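Local atomic coordinates of proline iminopeptidase (Streptomyces halstedii, PDB entry 3WMR), a protein that hydrolyses amide bonds as an alpha/beta-hydrolase, using a hydrophobic tunnel to meet polyketide substrates, and probably resembles its family relatives that release N-terminal proline from peptides. Residues V173-T176 against L177-E181; R302-E305 against V306-Y310. One frame throughout, in Å; residues are numbered along the deposited sequence.

Contact 1 (V173-T176 against L177-E181); sequences VQET and LLKHE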
# COMPACT_ATOMS: atom_id res chain seq x y z
N VAL A 173 11.75 22.20 12.26
CA VAL A 173 11.03 20.95 12.10
C VAL A 173 12.02 19.79 12.08
O VAL A 173 11.81 18.80 12.76
CB VAL A 173 10.19 20.93 10.79
CG1 VAL A 173 9.67 19.54 10.50
CG2 VAL A 173 9.03 21.91 10.90
N GLN A 174 13.10 19.95 11.31
CA GLN A 174 14.16 18.96 11.23
C GLN A 174 14.72 18.63 12.62
O GLN A 174 14.86 17.46 12.96
CB GLN A 174 15.30 19.44 10.33
CG GLN A 174 14.92 19.56 8.86
CD GLN A 174 16.13 19.80 7.98
OE1 GLN A 174 17.15 19.12 8.08
NE2 GLN A 174 16.01 20.78 7.08
N GLU A 175 15.01 19.67 13.41
CA GLU A 175 15.54 19.46 14.77
C GLU A 175 14.55 18.79 15.69
O GLU A 175 14.93 17.91 16.48
CB GLU A 175 16.03 20.78 15.40
CG GLU A 175 17.20 21.40 14.66
CD GLU A 175 17.94 22.46 15.46
OE1 GLU A 175 17.67 22.63 16.68
OE2 GLU A 175 18.80 23.11 14.83
N THR A 176 13.29 19.18 15.59
CA THR A 176 12.23 18.57 16.37
C THR A 176 12.08 17.08 16.04
O THR A 176 11.92 16.27 16.96
CB THR A 176 10.88 19.27 16.12
OG1 THR A 176 11.01 20.66 16.45
CG2 THR A 176 9.78 18.66 16.96
N LEU A 177 12.12 16.72 14.76
CA LEU A 177 12.07 15.29 14.37
C LEU A 177 13.24 14.51 14.97
O LEU A 177 13.06 13.44 15.54
CB LEU A 177 12.10 15.12 12.85
CG LEU A 177 10.94 15.68 12.02
CD1 LEU A 177 11.19 15.43 10.54
CD2 LEU A 177 9.62 15.07 12.45
N LEU A 178 14.43 15.07 14.83
CA LEU A 178 15.66 14.41 15.27
C LEU A 178 15.68 14.15 16.79
O LEU A 178 16.02 13.05 17.23
CB LEU A 178 16.89 15.25 14.86
CG LEU A 178 18.29 14.76 15.31
CD1 LEU A 178 18.56 13.33 14.90
CD2 LEU A 178 19.39 15.67 14.78
N LYS A 179 15.30 15.17 17.56
CA LYS A 179 15.33 15.10 19.03
C LYS A 179 14.49 13.92 19.53
O LYS A 179 15.00 13.04 20.23
CB LYS A 179 14.81 16.42 19.64
CG LYS A 179 15.80 17.58 19.58
CD LYS A 179 15.13 18.92 19.94
CE LYS A 179 16.12 20.09 19.99
NZ LYS A 179 16.57 20.41 21.38
N HIS A 180 13.22 13.90 19.12
CA HIS A 180 12.27 12.87 19.56
C HIS A 180 12.54 11.48 18.99
O HIS A 180 12.28 10.49 19.65
CB HIS A 180 10.84 13.31 19.24
CG HIS A 180 10.41 14.51 20.01
ND1 HIS A 180 10.28 14.51 21.38
CD2 HIS A 180 10.11 15.77 19.61
CE1 HIS A 180 9.91 15.71 21.79
NE2 HIS A 180 9.80 16.49 20.74
N GLU A 181 13.04 11.41 17.77
CA GLU A 181 13.45 10.11 17.22
C GLU A 181 14.62 9.54 18.02
O GLU A 181 14.61 8.37 18.40
CB GLU A 181 13.78 10.23 15.73
CG GLU A 181 12.51 10.40 14.88
CD GLU A 181 12.76 11.00 13.51
OE1 GLU A 181 13.94 11.20 13.13
OE2 GLU A 181 11.77 11.31 12.80
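T176 and H180, one turn apart on helix 171-183, lie side by side and point the same way. The methyl CG2 of T176 meets the imidazole of H180 at its edge, in the ring plane, 3.9 Å from CD2. CD2 of H180 also comes within 3.2 Å of the T176 carbonyl oxygen, which approaches the ring obliquely. With CG of H180 anti to its own carbonyl carbon (chi1 -66°), the ring leans back along the helix to reach both atoms. Among apolar groups, CG1 of V173 lies 4.3 Å from CG of L177, a loose touch; the buried L177 packs on Y191 and A194 of helix 189-202.

The backbone supplies the regular bonds: L177 N to V173 O (2.9 Å), L178 N to Q174 O and K179 N to E175 O, whereas H180 N to T176 O is weak at 3.5 Å. Of the charged groups, OE1 of E175 and NZ of K179 stay 5.3 Å apart, so their attraction is probably modest.

Polar ends look elsewhere: T176 OG1 bonds to D172 O, and H180 uses ND1 with T185 and NE2 with E190. Threonine and histidine suit this flank because each offers carbon to its neighbour and a polar atom to another partner. The chemistry implies a surface helix whose imidazole is probably fixed in rotation by two outside bonds, while the methyl merely packs at its edge.

Contact 2 (R302-E305 against V306-Y310); sequences RFHE and VMIDY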
# COMPACT_ATOMS: atom_id res chain seq x y z
N ARG A 302 -8.77 11.94 -11.92
CA ARG A 302 -7.61 11.62 -12.75
C ARG A 302 -7.02 10.22 -12.44
O ARG A 302 -6.61 9.50 -13.34
CB ARG A 302 -6.54 12.71 -12.60
CG ARG A 302 -5.29 12.52 -13.46
CD ARG A 302 -5.63 12.44 -14.94
NE ARG A 302 -4.52 11.92 -15.74
CZ ARG A 302 -4.65 11.43 -16.97
NH1 ARG A 302 -5.84 11.37 -17.57
NH2 ARG A 302 -3.58 10.97 -17.61
N PHE A 303 -7.01 9.86 -11.16
CA PHE A 303 -6.61 8.53 -10.75
C PHE A 303 -7.53 7.46 -11.36
O PHE A 303 -7.05 6.44 -11.91
CB PHE A 303 -6.59 8.43 -9.23
CG PHE A 303 -6.31 7.05 -8.73
CD1 PHE A 303 -5.01 6.66 -8.44
CD2 PHE A 303 -7.33 6.14 -8.58
CE1 PHE A 303 -4.74 5.38 -8.00
CE2 PHE A 303 -7.08 4.86 -8.13
CZ PHE A 303 -5.77 4.48 -7.84
N HIS A 304 -8.83 7.69 -11.25
CA HIS A 304 -9.83 6.82 -11.86
C HIS A 304 -9.59 6.65 -13.36
O HIS A 304 -9.53 5.52 -13.84
CB HIS A 304 -11.24 7.37 -11.61
CG HIS A 304 -12.32 6.60 -12.30
ND1 HIS A 304 -13.04 5.61 -11.66
CD2 HIS A 304 -12.81 6.68 -13.55
CE1 HIS A 304 -13.92 5.11 -12.50
NE2 HIS A 304 -13.80 5.74 -13.66
N GLU A 305 -9.47 7.76 -14.09
CA GLU A 305 -9.18 7.72 -15.53
C GLU A 305 -7.92 6.91 -15.85
O GLU A 305 -7.89 6.13 -16.80
CB GLU A 305 -9.01 9.13 -16.10
CG GLU A 305 -10.30 9.94 -16.22
CD GLU A 305 -10.07 11.40 -16.58
OE1 GLU A 305 -8.89 11.83 -16.69
OE2 GLU A 305 -11.07 12.14 -16.75
N VAL A 306 -6.87 7.11 -15.06
CA VAL A 306 -5.60 6.43 -15.32
C VAL A 306 -5.76 4.94 -15.12
O VAL A 306 -5.37 4.15 -15.97
CB VAL A 306 -4.46 7.00 -14.46
CG1 VAL A 306 -3.22 6.11 -14.53
CG2 VAL A 306 -4.12 8.41 -14.91
N MET A 307 -6.38 4.56 -14.01
CA MET A 307 -6.66 3.17 -13.71
C MET A 307 -7.51 2.49 -14.78
O MET A 307 -7.15 1.44 -15.29
CB MET A 307 -7.31 3.04 -12.34
CG MET A 307 -6.34 3.18 -11.18
SD MET A 307 -5.07 1.89 -11.16
CE MET A 307 -6.07 0.43 -10.93
N ILE A 308 -8.63 3.11 -15.14
CA ILE A 308 -9.51 2.51 -16.14
C ILE A 308 -8.79 2.31 -17.48
O ILE A 308 -8.95 1.26 -18.12
CB ILE A 308 -10.79 3.36 -16.36
CG1 ILE A 308 -11.64 3.34 -15.09
CG2 ILE A 308 -11.59 2.84 -17.55
CD1 ILE A 308 -12.07 1.97 -14.64
N ASP A 309 -8.00 3.31 -17.89
CA ASP A 309 -7.19 3.23 -19.12
C ASP A 309 -6.23 2.03 -19.09
O ASP A 309 -6.14 1.26 -20.06
CB ASP A 309 -6.43 4.54 -19.29
CG ASP A 309 -5.73 4.64 -20.63
OD1 ASP A 309 -6.35 5.19 -21.58
OD2 ASP A 309 -4.57 4.18 -20.75
N TYR A 310 -5.53 1.86 -17.97
CA TYR A 310 -4.64 0.71 -17.80
C TYR A 310 -5.46 -0.59 -17.78
O TYR A 310 -5.14 -1.56 -18.50
CB TYR A 310 -3.83 0.84 -16.50
CG TYR A 310 -3.19 -0.47 -16.08
CD1 TYR A 310 -2.03 -0.92 -16.70
CD2 TYR A 310 -3.79 -1.28 -15.12
CE1 TYR A 310 -1.46 -2.13 -16.36
CE2 TYR A 310 -3.22 -2.49 -14.77
CZ TYR A 310 -2.06 -2.92 -15.40
OH TYR A 310 -1.48 -4.14 -15.04
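In the C-terminal helix 300-312 of the alpha/beta-hydrolase fold, F303 and M307 form a Met-aromatic pair on successive turns. CG of M307 rests over one face of the phenyl ring, 3.9 Å from the F303 ring centroid, a CH-pi contact, while SD approaches obliquely at 4.9 Å. With CG anti to the backbone N (chi1 175°), F303 sends its ring forward along the helix, onto the M307 methylene. An alanine here would remove that face, and M307 is likely to be left with a bare flank and a side chain freer to turn.

H304 and I308 repeat only the CH-pi part, their side chains crossing at a slant: CG1 of I308 sits over the imidazole face, 3.5 Å from NE2 of H304, while ND1 bonds to S68. On a third flank, the guanidinium of R302 lies across CG2 of V306, 3.6 Å from NE, and its NH1 forms a salt bridge with OE1 of E305 (3.2 Å), met in the guanidinium plane. The flat arginine thus shields an aliphatic valine while its charge is matched at the edge.

Buried F303, V306 and M307 suit the inner side, where they meet strands 258-263 and 283-288: the helix-on-sheet packing of the alpha/beta-hydrolase fold.

How the contacts relate
From the N terminus, the chain builds the sheet as far as strand 143-149 before reaching contact 1, on helix 171-183 within the run of helices inserted ahead of strand 258-263. It then returns with strand 258-263, passes the predicted catalytic D266, adds strand 283-288 and passes the predicted H293 before contact 2. Each contact joins consecutive turns of a single helix, so neither closes a long loop; the two lie in series, without nesting or crossing. The centres of contact 1 and contact 2 are 38 Å apart, and the nearest atoms of contact 1 and contact 2 about 26 Å. Contact 1 belongs to the helical insertion, facing helix 189-202, whereas contact 2 belongs to the hydrolase core, against the sheet.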